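TRNA (cytosine(72)-C(5))-methyltransferase (Pyrococcus horikoshii, PDB 5ZVE) transfers a methyl group from S-adenosyl-L-methionine to the C5 position of cytosine 72 in several tRNAs, apparently raising their thermal stability slightly. Local coordinates at residues 19-24 with 366-371; 178-183 with 239-244; 277-280 with 286-289; 303-308 with 334-339. All blocks are in the same frame, centred on the assembly; numbering follows the deposited sequence.

Contact 1: 19-24 with 366-371; sequences KEEANK and PHKHLT
Helix 19-24 approaches the short helix 366-369 most closely where the CA atoms of Lys24 and His367 lie 6.3 Å apart. The contact is a surface salt-bridge network built round a His-carboxylate hydrogen bond, and it joins helix 19-29 of the N-terminal region to a short helix late in the methyltransferase domain. His367 NE2 donates to Glu21 OE1 at 2.8 Å, nearly straight at 167°. The oxygen sits at the ring edge, in plane, whereas the donor reaches it from above the carboxylate plane, the two planes being 54° apart. Glu21 gets there by a bend at chi2 (-70°), which folds its carboxylate over toward the other helix. The Lys24 side chain crosses that of His367 at about a right angle, with Lys24 CB 3.8 Å from His367 CD2, and its extended chain leads to a salt bridge with Glu20. Within its own helix Lys368 lays CG over one face of the His367 ring. With an alanine in place of His367, Glu21 OE1 would probably lose its straight N-H partner, leaving the carboxylate freer to turn. Lys368 CE comes within 3.5 Å of Glu21 OE1, while the salt bridge to Lys368 NZ is long at 4.0 Å.

Contact 2: 178-183 with 239-244; sequences YFYPQG and EENIKR
Tyr180 turns its ring edge to both Asn241 and Arg244 of helix 239-244, which runs roughly antiparallel to strand 179-181. Its CG is anti to the backbone N (chi1 -175°), which carries the ring off the strand and toward the helix. There Tyr180 CD1 stands 4.0 Å from Arg244 NH2, edge against edge, with ring and guanidinium nearly coplanar at 15°. The amide of Asn241 is instead turned steeply to the same ring. Arg244 bends at chi3 (64°), folding its guanidinium back beside the helix, and its NH1 donates to Asn241 OD1 at 3.1 Å in the carbonyl plane, on a lone pair. That bond holds both flat groups in orientation, while Asn241 ND2 donates mainly to Pro208 O. No direct hydrogen bond crosses the contact, so water does the joining. One water donates to Phe179 O at 2.6 Å and accepts from Arg244 NH2 at 2.7 Å; another lies 2.6 Å from Tyr180 OH and takes a weak bond from Asn241 ND2. Phe174 adds a cation-pi contact to Arg244. Tyr180 also packs on Pro208 and reaches Gly210, both S-adenosyl-L-methionine-binding residues. The arrangement thus sets the edge strand of the ferredoxin-like antiparallel sheet against a Rossmann-type helix, beside the glycine-rich cofactor loop of a class I methyltransferase.

Contact 3: 277-280 with 286-289; sequences TALG and WEER
The Glu287 and Leu279 side chains cross at about a right angle, Glu287 OE2 lying 3.6 Å from Leu279 CD2. Each carboxylate oxygen of Glu287 also reaches the facing backbone through water: one water donates to Leu279 O and to Glu287 OE2, and another bridges Thr277 O and Glu287 OE1. Lys284 adds a salt bridge to OE2, and OE1 accepts from Arg289 N on its anti lone pair. Arg289 runs extended from CG to NE beside Thr277, where NH1 donates to Thr277 O at 3.0 Å. The carbonyl oxygen lies near the guanidinium plane, but the donor stands above the carbonyl plane, 74° out of it. A leucine in place of Glu287 would probably leave Lys284 without this acidic partner and break both water bridges at the side-chain end. Ala278 touches Cys323, the predicted nucleophile, and Gly280 is backbone-bonded to it. The pairing closes the loop between strand 267-273 and helix 291-310, which borders the probable active site of this RsmB/NOP-family methyltransferase.

Contact 4: 303-308 with 334-339; sequences AFIWAA and VKFMIR. With SAH (S-adenosyl-L-homocysteine), chain C.
Ile305 CG2 stands anti to the backbone N and points at helix 334-339, while Phe336, its CG likewise anti to N (chi1 173°), swings its ring edge in to meet that methyl. These two helices, crossing at -31° with axes 10.6 Å apart, pack side by side on the Rossmann-type sheet of the methyltransferase domain. Phe336 CE2 lies 3.8 Å from Ile305 CG2, the two side chains running antiparallel alongside each other. On the side away from the sheet, Trp306 CB approaches Phe336 CZ at 4.4 Å. Toward the sheet, Met337 crosses Ile305 at about a right angle, and both reach strand 316-322, Ile305 on Tyr320 and Met337 on Leu318. The neighbouring Phe304 belongs to the S-adenosyl-L-homocysteine pocket: the edge of its ring points at the face of the adenine, Phe304 CZ lying 3.4 Å from SAH C6, and its ring is edge-to-face with that of Tyr300. Between the helices the packing is tightest where Ile305 CG2 presses on Met337 CG at 3.4 Å, closer than usual for two carbons.

From the N terminus, the chain opens contact 1 on helix 19-29 and closes it only at 366-371, 342 residues later, so the other three contacts all fall within that span. They follow one another in series without crossing. Contact 2 joins strand 179-181, at the edge of the antiparallel sheet, to helix 232-245; contact 3 then shuts a short loop ahead of helix 291-310, and contact 4 pairs that helix with helix 331-339. Contacts 1 and 2 tie helix 19-29 and the antiparallel sheet that includes strand 35-40 to the methyltransferase domain from opposite sides of the chain's centre, their own centres about 30 Å apart, whereas contacts 3 and 4 lie wholly within that domain.

Contact 1: 19-24 with 366-371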
loop_
_atom_site.group_PDB
_atom_site.type_symbol
_atom_site.label_atom_id
_atom_site.label_comp_id
_atom_site.label_asym_id
_atom_site.label_seq_id
_atom_site.Cartn_x
_atom_site.Cartn_y
_atom_site.Cartn_z
ATOM N N LYS A 19 0.728 -1.381 -25.810
ATOM C CA LYS A 19 -0.148 -0.212 -25.758
ATOM C C LYS A 19 -1.479 -0.444 -25.043
ATOM O O LYS A 19 -1.879 0.344 -24.185
ATOM C CB LYS A 19 -0.452 0.275 -27.173
ATOM C CG LYS A 19 -0.989 1.695 -27.237
ATOM C CD LYS A 19 -1.379 2.056 -28.657
ATOM C CE LYS A 19 -1.909 3.474 -28.747
ATOM N NZ LYS A 19 -2.341 3.787 -30.134
ATOM N N GLU A 20 -2.161 -1.524 -25.405
ATOM C CA GLU A 20 -3.480 -1.804 -24.858
ATOM C C GLU A 20 -3.431 -2.014 -23.351
ATOM O O GLU A 20 -4.143 -1.344 -22.601
ATOM C CB GLU A 20 -4.093 -3.024 -25.542
ATOM C CG GLU A 20 -5.493 -3.349 -25.058
ATOM C CD GLU A 20 -6.131 -4.476 -25.842
ATOM O OE1 GLU A 20 -5.385 -5.268 -26.463
ATOM O OE2 GLU A 20 -7.378 -4.578 -25.826
ATOM N N GLU A 21 -2.588 -2.941 -22.911
ATOM C CA GLU A 21 -2.461 -3.239 -21.491
ATOM C C GLU A 21 -1.960 -2.037 -20.699
ATOM O O GLU A 21 -2.425 -1.791 -19.585
ATOM C CB GLU A 21 -1.535 -4.435 -21.282
ATOM C CG GLU A 21 -2.113 -5.726 -21.812
ATOM C CD GLU A 21 -3.281 -6.208 -20.980
ATOM O OE1 GLU A 21 -3.057 -6.575 -19.807
ATOM O OE2 GLU A 21 -4.422 -6.207 -21.491
ATOM N N ALA A 22 -1.015 -1.299 -21.278
ATOM C CA ALA A 22 -0.485 -0.092 -20.651
ATOM C C ALA A 22 -1.590 0.927 -20.398
ATOM O O ALA A 22 -1.616 1.580 -19.354
ATOM C CB ALA A 22 0.608 0.525 -21.512
ATOM N N ASN A 23 -2.494 1.069 -21.360
ATOM C CA ASN A 23 -3.590 2.023 -21.228
ATOM C C ASN A 23 -4.595 1.583 -20.168
ATOM O O ASN A 23 -5.132 2.412 -19.431
ATOM C CB ASN A 23 -4.295 2.230 -22.573
ATOM C CG ASN A 23 -3.541 3.188 -23.488
ATOM O OD1 ASN A 23 -2.866 4.108 -23.027
ATOM N ND2 ASN A 23 -3.657 2.973 -24.792
ATOM N N LYS A 24 -4.839 0.276 -20.092
ATOM C CA LYS A 24 -5.745 -0.286 -19.089
ATOM C C LYS A 24 -5.180 -0.147 -17.683
ATOM O O LYS A 24 -5.918 0.075 -16.729
ATOM C CB LYS A 24 -6.033 -1.761 -19.376
ATOM C CG LYS A 24 -6.937 -2.011 -20.567
ATOM C CD LYS A 24 -6.891 -3.472 -20.990
ATOM C CE LYS A 24 -7.778 -3.724 -22.197
ATOM N NZ LYS A 24 -7.694 -5.134 -22.663
ATOM N N PRO A 366 -3.641 -3.778 -11.544
ATOM C CA PRO A 366 -4.907 -3.165 -11.121
ATOM C C PRO A 366 -6.108 -3.571 -11.979
ATOM O O PRO A 366 -7.204 -3.747 -11.447
ATOM C CB PRO A 366 -4.629 -1.658 -11.247
ATOM C CG PRO A 366 -3.507 -1.550 -12.221
ATOM C CD PRO A 366 -2.662 -2.777 -11.999
ATOM N N HIS A 367 -5.908 -3.719 -13.284
ATOM C CA HIS A 367 -7.014 -4.034 -14.182
ATOM C C HIS A 367 -7.358 -5.519 -14.171
ATOM O O HIS A 367 -8.472 -5.901 -14.507
ATOM C CB HIS A 367 -6.694 -3.570 -15.609
ATOM C CG HIS A 367 -5.548 -4.291 -16.247
ATOM N ND1 HIS A 367 -4.293 -4.349 -15.681
ATOM C CD2 HIS A 367 -5.465 -4.970 -17.416
ATOM C CE1 HIS A 367 -3.490 -5.046 -16.466
ATOM N NE2 HIS A 367 -4.175 -5.431 -17.527
ATOM N N LYS A 368 -6.403 -6.360 -13.792
ATOM C CA LYS A 368 -6.654 -7.799 -13.737
ATOM C C LYS A 368 -7.107 -8.289 -12.361
ATOM O O LYS A 368 -7.962 -9.163 -12.269
ATOM C CB LYS A 368 -5.405 -8.577 -14.168
ATOM C CG LYS A 368 -5.004 -8.375 -15.620
ATOM C CD LYS A 368 -3.816 -9.256 -15.991
ATOM C CE LYS A 368 -3.522 -9.198 -17.484
ATOM N NZ LYS A 368 -2.284 -9.948 -17.838
ATOM N N HIS A 369 -6.537 -7.742 -11.293
ATOM C CA HIS A 369 -6.771 -8.305 -9.966
ATOM C C HIS A 369 -7.433 -7.346 -8.986
ATOM O O HIS A 369 -7.670 -7.712 -7.833
ATOM C CB HIS A 369 -5.452 -8.804 -9.376
ATOM C CG HIS A 369 -4.634 -9.599 -10.338
ATOM N ND1 HIS A 369 -3.406 -9.175 -10.806
ATOM C CD2 HIS A 369 -4.868 -10.793 -10.936
ATOM C CE1 HIS A 369 -2.920 -10.074 -11.642
ATOM N NE2 HIS A 369 -3.789 -11.067 -11.739
ATOM N N LEU A 370 -7.711 -6.125 -9.440
ATOM C CA LEU A 370 -8.470 -5.157 -8.652
ATOM C C LEU A 370 -7.656 -4.676 -7.449
ATOM O O LEU A 370 -8.206 -4.199 -6.453
ATOM C CB LEU A 370 -9.805 -5.766 -8.203
ATOM C CG LEU A 370 -11.000 -5.737 -9.159
ATOM C CD1 LEU A 370 -10.613 -6.039 -10.599
ATOM C CD2 LEU A 370 -12.065 -6.722 -8.673
ATOM N N THR A 371 -6.337 -4.798 -7.564
ATOM C CA THR A 371 -5.413 -4.458 -6.488
ATOM C C THR A 371 -4.459 -3.358 -6.932
ATOM O O THR A 371 -4.526 -2.885 -8.063
ATOM C CB THR A 371 -4.562 -5.665 -6.057
ATOM O OG1 THR A 371 -3.681 -6.022 -7.129
ATOM C CG2 THR A 371 -5.428 -6.856 -5.702
#

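Contact 2: 178-183 with 239-244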
loop_
_atom_site.group_PDB
_atom_site.type_symbol
_atom_site.label_atom_id
_atom_site.label_comp_id
_atom_site.label_asym_id
_atom_site.label_seq_id
_atom_site.Cartn_x
_atom_site.Cartn_y
_atom_site.Cartn_z
ATOM N N TYR A 178 -8.479 -5.000 16.264
ATOM C CA TYR A 178 -9.119 -6.162 15.654
ATOM C C TYR A 178 -8.678 -6.398 14.212
ATOM O O TYR A 178 -8.809 -7.507 13.694
ATOM C CB TYR A 178 -10.641 -6.017 15.698
ATOM C CG TYR A 178 -11.253 -6.215 17.067
ATOM C CD1 TYR A 178 -10.531 -6.810 18.094
ATOM C CD2 TYR A 178 -12.561 -5.822 17.325
ATOM C CE1 TYR A 178 -11.092 -6.999 19.346
ATOM C CE2 TYR A 178 -13.131 -6.009 18.572
ATOM C CZ TYR A 178 -12.392 -6.597 19.577
ATOM O OH TYR A 178 -12.954 -6.781 20.820
ATOM N N PHE A 179 -8.160 -5.362 13.561
ATOM C CA PHE A 179 -7.753 -5.490 12.166
ATOM C C PHE A 179 -6.718 -4.453 11.750
ATOM O O PHE A 179 -6.461 -3.480 12.460
ATOM C CB PHE A 179 -8.971 -5.404 11.233
ATOM C CG PHE A 179 -9.619 -4.048 11.197
ATOM C CD1 PHE A 179 -9.193 -3.078 10.297
ATOM C CD2 PHE A 179 -10.664 -3.744 12.054
ATOM C CE1 PHE A 179 -9.792 -1.827 10.265
ATOM C CE2 PHE A 179 -11.267 -2.497 12.022
ATOM C CZ PHE A 179 -10.828 -1.540 11.127
ATOM N N TYR A 180 -6.129 -4.678 10.581
ATOM C CA TYR A 180 -5.127 -3.778 10.030
ATOM C C TYR A 180 -5.337 -3.647 8.526
ATOM O O TYR A 180 -5.205 -4.628 7.790
ATOM C CB TYR A 180 -3.719 -4.289 10.342
ATOM C CG TYR A 180 -2.619 -3.353 9.914
ATOM C CD1 TYR A 180 -2.184 -2.339 10.756
ATOM C CD2 TYR A 180 -2.015 -3.479 8.669
ATOM C CE1 TYR A 180 -1.179 -1.476 10.369
ATOM C CE2 TYR A 180 -1.017 -2.625 8.277
ATOM C CZ TYR A 180 -0.598 -1.624 9.129
ATOM O OH TYR A 180 0.404 -0.767 8.741
ATOM N N PRO A 181 -5.692 -2.440 8.068
ATOM C CA PRO A 181 -5.908 -2.213 6.634
ATOM C C PRO A 181 -4.632 -2.502 5.844
ATOM O O PRO A 181 -3.574 -1.982 6.177
ATOM C CB PRO A 181 -6.305 -0.732 6.554
ATOM C CG PRO A 181 -5.936 -0.139 7.873
ATOM C CD PRO A 181 -5.974 -1.245 8.877
ATOM N N GLN A 182 -4.747 -3.345 4.823
ATOM C CA GLN A 182 -3.595 -3.883 4.115
ATOM C C GLN A 182 -4.068 -4.525 2.816
ATOM O O GLN A 182 -5.086 -5.213 2.802
ATOM C CB GLN A 182 -2.862 -4.907 4.987
ATOM C CG GLN A 182 -1.542 -5.397 4.418
ATOM C CD GLN A 182 -0.856 -6.416 5.314
ATOM O OE1 GLN A 182 -1.503 -7.274 5.920
ATOM N NE2 GLN A 182 0.465 -6.320 5.406
ATOM N N GLY A 183 -3.340 -4.302 1.728
ATOM C CA GLY A 183 -3.751 -4.817 0.434
ATOM C C GLY A 183 -3.622 -6.325 0.326
ATOM O O GLY A 183 -2.847 -6.942 1.059
ATOM N N GLU A 239 5.671 1.214 16.544
ATOM C CA GLU A 239 5.519 0.909 17.966
ATOM C C GLU A 239 4.055 0.984 18.396
ATOM O O GLU A 239 3.578 0.142 19.155
ATOM C CB GLU A 239 6.359 1.868 18.818
ATOM C CG GLU A 239 7.847 1.561 18.835
ATOM C CD GLU A 239 8.671 2.668 19.475
ATOM O OE1 GLU A 239 8.082 3.682 19.902
ATOM O OE2 GLU A 239 9.910 2.522 19.555
ATOM N N GLU A 240 3.353 1.999 17.906
ATOM C CA GLU A 240 1.942 2.177 18.221
ATOM C C GLU A 240 1.104 1.063 17.605
ATOM O O GLU A 240 0.190 0.539 18.241
ATOM C CB GLU A 240 1.446 3.538 17.725
ATOM C CG GLU A 240 2.205 4.725 18.299
ATOM C CD GLU A 240 1.853 6.033 17.613
ATOM O OE1 GLU A 240 0.765 6.119 17.002
ATOM O OE2 GLU A 240 2.666 6.977 17.684
ATOM N N ASN A 241 1.433 0.702 16.366
ATOM C CA ASN A 241 0.754 -0.386 15.675
ATOM C C ASN A 241 0.921 -1.712 16.400
ATOM O O ASN A 241 -0.024 -2.491 16.508
ATOM C CB ASN A 241 1.266 -0.515 14.240
ATOM C CG ASN A 241 0.819 0.632 13.354
ATOM O OD1 ASN A 241 -0.143 1.335 13.663
ATOM N ND2 ASN A 241 1.515 0.819 12.240
ATOM N N ILE A 242 2.127 -1.956 16.900
ATOM C CA ILE A 242 2.432 -3.179 17.626
ATOM C C ILE A 242 1.611 -3.278 18.910
ATOM O O ILE A 242 1.009 -4.318 19.203
ATOM C CB ILE A 242 3.935 -3.257 17.957
ATOM C CG1 ILE A 242 4.728 -3.652 16.710
ATOM C CG2 ILE A 242 4.190 -4.262 19.058
ATOM C CD1 ILE A 242 6.229 -3.505 16.861
ATOM N N LYS A 243 1.579 -2.184 19.663
ATOM C CA LYS A 243 0.830 -2.129 20.910
ATOM C C LYS A 243 -0.667 -2.327 20.696
ATOM O O LYS A 243 -1.318 -3.064 21.434
ATOM C CB LYS A 243 1.066 -0.791 21.606
ATOM C CG LYS A 243 0.312 -0.651 22.911
ATOM C CD LYS A 243 0.306 0.786 23.391
ATOM C CE LYS A 243 -0.286 0.882 24.784
ATOM N NZ LYS A 243 -0.202 2.263 25.336
ATOM N N ARG A 244 -1.201 -1.662 19.679
ATOM C CA ARG A 244 -2.628 -1.708 19.397
ATOM C C ARG A 244 -3.066 -3.102 18.942
ATOM O O ARG A 244 -4.136 -3.585 19.316
ATOM C CB ARG A 244 -2.984 -0.660 18.340
ATOM C CG ARG A 244 -4.427 -0.203 18.395
ATOM C CD ARG A 244 -4.771 0.758 17.268
ATOM N NE ARG A 244 -4.667 0.124 15.958
ATOM C CZ ARG A 244 -3.650 0.296 15.123
ATOM N NH1 ARG A 244 -2.648 1.101 15.453
ATOM N NH2 ARG A 244 -3.642 -0.329 13.954
HETATM O O HOH W 1 -5.927 -1.697 14.233
HETATM O O HOH W 2 0.035 1.766 9.215
#

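Contact 3: 277-280 with 286-289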
loop_
_atom_site.group_PDB
_atom_site.type_symbol
_atom_site.label_atom_id
_atom_site.label_comp_id
_atom_site.label_asym_id
_atom_site.label_seq_id
_atom_site.Cartn_x
_atom_site.Cartn_y
_atom_site.Cartn_z
ATOM N N THR A 277 9.782 2.833 -6.328
ATOM C CA THR A 277 9.185 3.986 -6.997
ATOM C C THR A 277 7.667 4.067 -6.777
ATOM O O THR A 277 7.046 5.091 -7.075
ATOM C CB THR A 277 9.495 3.959 -8.509
ATOM O OG1 THR A 277 9.187 2.665 -9.040
ATOM C CG2 THR A 277 10.973 4.241 -8.750
ATOM N N ALA A 278 7.087 2.984 -6.258
ATOM C CA ALA A 278 5.666 2.927 -5.902
ATOM C C ALA A 278 4.746 3.214 -7.086
ATOM O O ALA A 278 3.675 3.795 -6.921
ATOM C CB ALA A 278 5.365 3.889 -4.758
ATOM N N LEU A 279 5.158 2.788 -8.274
ATOM C CA LEU A 279 4.388 3.032 -9.489
ATOM C C LEU A 279 3.036 2.321 -9.473
ATOM O O LEU A 279 2.145 2.656 -10.251
ATOM C CB LEU A 279 5.196 2.600 -10.719
ATOM C CG LEU A 279 6.512 3.359 -10.953
ATOM C CD1 LEU A 279 7.307 2.750 -12.101
ATOM C CD2 LEU A 279 6.257 4.847 -11.207
ATOM N N GLY A 280 2.884 1.345 -8.585
ATOM C CA GLY A 280 1.672 0.546 -8.536
ATOM C C GLY A 280 0.616 1.010 -7.547
ATOM O O GLY A 280 -0.479 0.454 -7.506
ATOM N N TRP A 286 -1.672 12.011 -9.702
ATOM C CA TRP A 286 -0.605 12.475 -10.584
ATOM C C TRP A 286 0.680 11.735 -10.265
ATOM O O TRP A 286 1.172 11.795 -9.139
ATOM C CB TRP A 286 -0.380 13.986 -10.452
ATOM C CG TRP A 286 -1.627 14.793 -10.642
ATOM C CD1 TRP A 286 -2.421 15.305 -9.664
ATOM C CD2 TRP A 286 -2.225 15.168 -11.887
ATOM N NE1 TRP A 286 -3.476 15.984 -10.220
ATOM C CE2 TRP A 286 -3.383 15.912 -11.583
ATOM C CE3 TRP A 286 -1.896 14.949 -13.226
ATOM C CZ2 TRP A 286 -4.213 16.440 -12.573
ATOM C CZ3 TRP A 286 -2.722 15.471 -14.206
ATOM C CH2 TRP A 286 -3.867 16.210 -13.876
ATOM N N GLU A 287 1.223 11.037 -11.257
ATOM C CA GLU A 287 2.467 10.301 -11.075
ATOM C C GLU A 287 3.652 11.249 -11.215
ATOM O O GLU A 287 3.833 11.862 -12.263
ATOM C CB GLU A 287 2.577 9.160 -12.085
ATOM C CG GLU A 287 3.851 8.334 -11.954
ATOM C CD GLU A 287 3.956 7.620 -10.618
ATOM O OE1 GLU A 287 4.745 8.068 -9.761
ATOM O OE2 GLU A 287 3.249 6.604 -10.427
ATOM N N GLU A 288 4.450 11.379 -10.159
ATOM C CA GLU A 288 5.587 12.299 -10.176
ATOM C C GLU A 288 6.909 11.613 -10.509
ATOM O O GLU A 288 7.811 12.235 -11.073
ATOM C CB GLU A 288 5.712 13.011 -8.827
ATOM C CG GLU A 288 4.459 13.762 -8.395
ATOM C CD GLU A 288 3.780 13.109 -7.205
ATOM O OE1 GLU A 288 4.014 11.902 -6.983
ATOM O OE2 GLU A 288 3.015 13.798 -6.495
ATOM N N ARG A 289 7.025 10.336 -10.163
ATOM C CA ARG A 289 8.269 9.611 -10.395
ATOM C C ARG A 289 8.355 9.131 -11.833
ATOM O O ARG A 289 7.340 8.822 -12.457
ATOM C CB ARG A 289 8.405 8.435 -9.423
ATOM C CG ARG A 289 8.930 8.857 -8.057
ATOM C CD ARG A 289 8.744 7.773 -7.026
ATOM N NE ARG A 289 9.018 8.253 -5.674
ATOM C CZ ARG A 289 8.761 7.556 -4.569
ATOM N NH1 ARG A 289 8.214 6.351 -4.651
ATOM N NH2 ARG A 289 9.042 8.070 -3.378
HETATM O O HOH W 3 5.199 6.791 -7.563
HETATM O O HOH W 4 2.542 4.756 -12.176
#

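Contact 4: 303-308 with 334-339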
loop_
_atom_site.group_PDB
_atom_site.type_symbol
_atom_site.label_atom_id
_atom_site.label_comp_id
_atom_site.label_asym_id
_atom_site.label_seq_id
_atom_site.Cartn_x
_atom_site.Cartn_y
_atom_site.Cartn_z
ATOM N N ALA A 303 21.553 -2.968 -3.052
ATOM C CA ALA A 303 22.307 -2.909 -1.810
ATOM C C ALA A 303 21.611 -3.704 -0.708
ATOM O O ALA A 303 22.262 -4.457 0.021
ATOM C CB ALA A 303 22.513 -1.462 -1.390
ATOM N N PHE A 304 20.290 -3.544 -0.597
ATOM C CA PHE A 304 19.482 -4.323 0.347
ATOM C C PHE A 304 19.555 -5.819 0.060
ATOM O O PHE A 304 19.779 -6.641 0.954
ATOM C CB PHE A 304 18.011 -3.893 0.292
ATOM C CG PHE A 304 17.751 -2.504 0.796
ATOM C CD1 PHE A 304 18.072 -1.399 0.023
ATOM C CD2 PHE A 304 17.147 -2.301 2.026
ATOM C CE1 PHE A 304 17.821 -0.116 0.480
ATOM C CE2 PHE A 304 16.888 -1.019 2.487
ATOM C CZ PHE A 304 17.225 0.072 1.714
ATOM N N ILE A 305 19.360 -6.151 -1.210
ATOM C CA ILE A 305 19.305 -7.527 -1.669
ATOM C C ILE A 305 20.596 -8.266 -1.355
ATOM O O ILE A 305 20.576 -9.373 -0.816
ATOM C CB ILE A 305 19.062 -7.581 -3.178
ATOM C CG1 ILE A 305 17.652 -7.086 -3.512
ATOM C CG2 ILE A 305 19.306 -8.984 -3.692
ATOM C CD1 ILE A 305 17.430 -6.856 -4.994
ATOM N N TRP A 306 21.717 -7.642 -1.704
ATOM C CA TRP A 306 23.033 -8.203 -1.433
ATOM C C TRP A 306 23.218 -8.403 0.068
ATOM O O TRP A 306 23.682 -9.454 0.508
ATOM C CB TRP A 306 24.130 -7.293 -2.012
ATOM C CG TRP A 306 25.550 -7.787 -1.844
ATOM C CD1 TRP A 306 26.620 -7.064 -1.388
ATOM C CD2 TRP A 306 26.051 -9.102 -2.129
ATOM N NE1 TRP A 306 27.752 -7.845 -1.375
ATOM C CE2 TRP A 306 27.432 -9.099 -1.826
ATOM C CE3 TRP A 306 25.471 -10.280 -2.612
ATOM C CZ2 TRP A 306 28.235 -10.227 -1.984
ATOM C CZ3 TRP A 306 26.273 -11.402 -2.769
ATOM C CH2 TRP A 306 27.642 -11.365 -2.457
ATOM N N ALA A 307 22.823 -7.400 0.847
ATOM C CA ALA A 307 22.910 -7.478 2.300
ATOM C C ALA A 307 22.061 -8.633 2.840
ATOM O O ALA A 307 22.446 -9.300 3.802
ATOM C CB ALA A 307 22.482 -6.162 2.930
ATOM N N ALA A 308 20.911 -8.867 2.213
ATOM C CA ALA A 308 20.018 -9.944 2.628
ATOM C C ALA A 308 20.608 -11.306 2.300
ATOM O O ALA A 308 20.593 -12.216 3.130
ATOM C CB ALA A 308 18.662 -9.793 1.961
ATOM N N VAL A 334 15.672 -9.545 -9.659
ATOM C CA VAL A 334 15.670 -10.956 -9.321
ATOM C C VAL A 334 16.775 -11.694 -10.080
ATOM O O VAL A 334 17.432 -12.570 -9.522
ATOM C CB VAL A 334 14.331 -11.626 -9.598
ATOM C CG1 VAL A 334 14.399 -13.064 -9.116
ATOM C CG2 VAL A 334 13.216 -10.898 -8.862
ATOM N N LYS A 335 16.977 -11.338 -11.347
ATOM C CA LYS A 335 18.102 -11.866 -12.119
ATOM C C LYS A 335 19.432 -11.630 -11.406
ATOM O O LYS A 335 20.294 -12.507 -11.381
ATOM C CB LYS A 335 18.142 -11.245 -13.517
ATOM C CG LYS A 335 17.053 -11.740 -14.439
ATOM C CD LYS A 335 17.197 -11.131 -15.813
ATOM C CE LYS A 335 16.171 -11.700 -16.772
ATOM N NZ LYS A 335 16.403 -11.223 -18.165
ATOM N N PHE A 336 19.588 -10.439 -10.837
ATOM C CA PHE A 336 20.717 -10.134 -9.964
ATOM C C PHE A 336 20.867 -11.189 -8.856
ATOM O O PHE A 336 21.958 -11.710 -8.628
ATOM C CB PHE A 336 20.544 -8.738 -9.360
ATOM C CG PHE A 336 21.566 -8.384 -8.314
ATOM C CD1 PHE A 336 22.896 -8.200 -8.657
ATOM C CD2 PHE A 336 21.191 -8.200 -6.993
ATOM C CE1 PHE A 336 23.834 -7.862 -7.697
ATOM C CE2 PHE A 336 22.126 -7.862 -6.028
ATOM C CZ PHE A 336 23.450 -7.691 -6.383
ATOM N N MET A 337 19.763 -11.513 -8.191
ATOM C CA MET A 337 19.769 -12.498 -7.113
ATOM C C MET A 337 20.155 -13.884 -7.613
ATOM O O MET A 337 20.844 -14.644 -6.925
ATOM C CB MET A 337 18.396 -12.560 -6.434
ATOM C CG MET A 337 17.929 -11.239 -5.862
ATOM S SD MET A 337 16.414 -11.314 -4.866
ATOM C CE MET A 337 15.198 -11.835 -6.046
ATOM N N ILE A 338 19.690 -14.216 -8.809
ATOM C CA ILE A 338 19.986 -15.502 -9.405
ATOM C C ILE A 338 21.490 -15.606 -9.701
ATOM O O ILE A 338 22.074 -16.679 -9.589
ATOM C CB ILE A 338 19.143 -15.722 -10.681
ATOM C CG1 ILE A 338 17.654 -15.750 -10.311
ATOM C CG2 ILE A 338 19.527 -17.018 -11.383
ATOM C CD1 ILE A 338 16.726 -15.985 -11.483
ATOM N N ARG A 339 22.117 -14.485 -10.051
ATOM C CA ARG A 339 23.568 -14.458 -10.256
ATOM C C ARG A 339 24.352 -14.552 -8.944
ATOM O O ARG A 339 25.541 -14.871 -8.951
ATOM C CB ARG A 339 23.976 -13.196 -11.021
ATOM C CG ARG A 339 23.432 -13.149 -12.444
ATOM C CD ARG A 339 24.095 -12.065 -13.302
ATOM N NE ARG A 339 23.854 -10.708 -12.816
ATOM C CZ ARG A 339 22.867 -9.920 -13.240
ATOM N NH1 ARG A 339 22.017 -10.357 -14.159
ATOM N NH2 ARG A 339 22.727 -8.697 -12.743
HETATM N N SAH C . 7.086 -3.334 4.800
HETATM C CA SAH C . 6.364 -2.192 5.349
HETATM C CB SAH C . 6.459 -0.978 4.425
HETATM C CG SAH C . 7.811 -0.756 3.741
HETATM S SD SAH C . 7.907 0.906 3.031
HETATM C C SAH C . 4.906 -2.513 5.685
HETATM O O SAH C . 4.362 -3.539 5.276
HETATM O OXT SAH C . 4.233 -1.755 6.382
HETATM C "C5'" SAH C . 9.715 0.865 2.871
HETATM C "C4'" SAH C . 10.468 1.247 4.144
HETATM O "O4'" SAH C . 11.861 1.160 3.922
HETATM C "C3'" SAH C . 10.208 2.667 4.632
HETATM O "O3'" SAH C . 9.577 2.611 5.890
HETATM C "C2'" SAH C . 11.577 3.297 4.809
HETATM O "O2'" SAH C . 11.675 3.904 6.074
HETATM C "C1'" SAH C . 12.511 2.106 4.747
HETATM N N9 SAH C . 13.867 2.424 4.251
HETATM C C8 SAH C . 14.230 3.229 3.201
HETATM N N7 SAH C . 15.581 3.224 3.101
HETATM C C5 SAH C . 16.085 2.430 4.071
HETATM C C6 SAH C . 17.383 2.074 4.424
HETATM N N6 SAH C . 18.428 2.544 3.747
HETATM N N1 SAH C . 17.583 1.221 5.488
HETATM C C2 SAH C . 16.504 0.727 6.196
HETATM N N3 SAH C . 15.221 1.085 5.843
HETATM C C4 SAH C . 15.017 1.923 4.797
#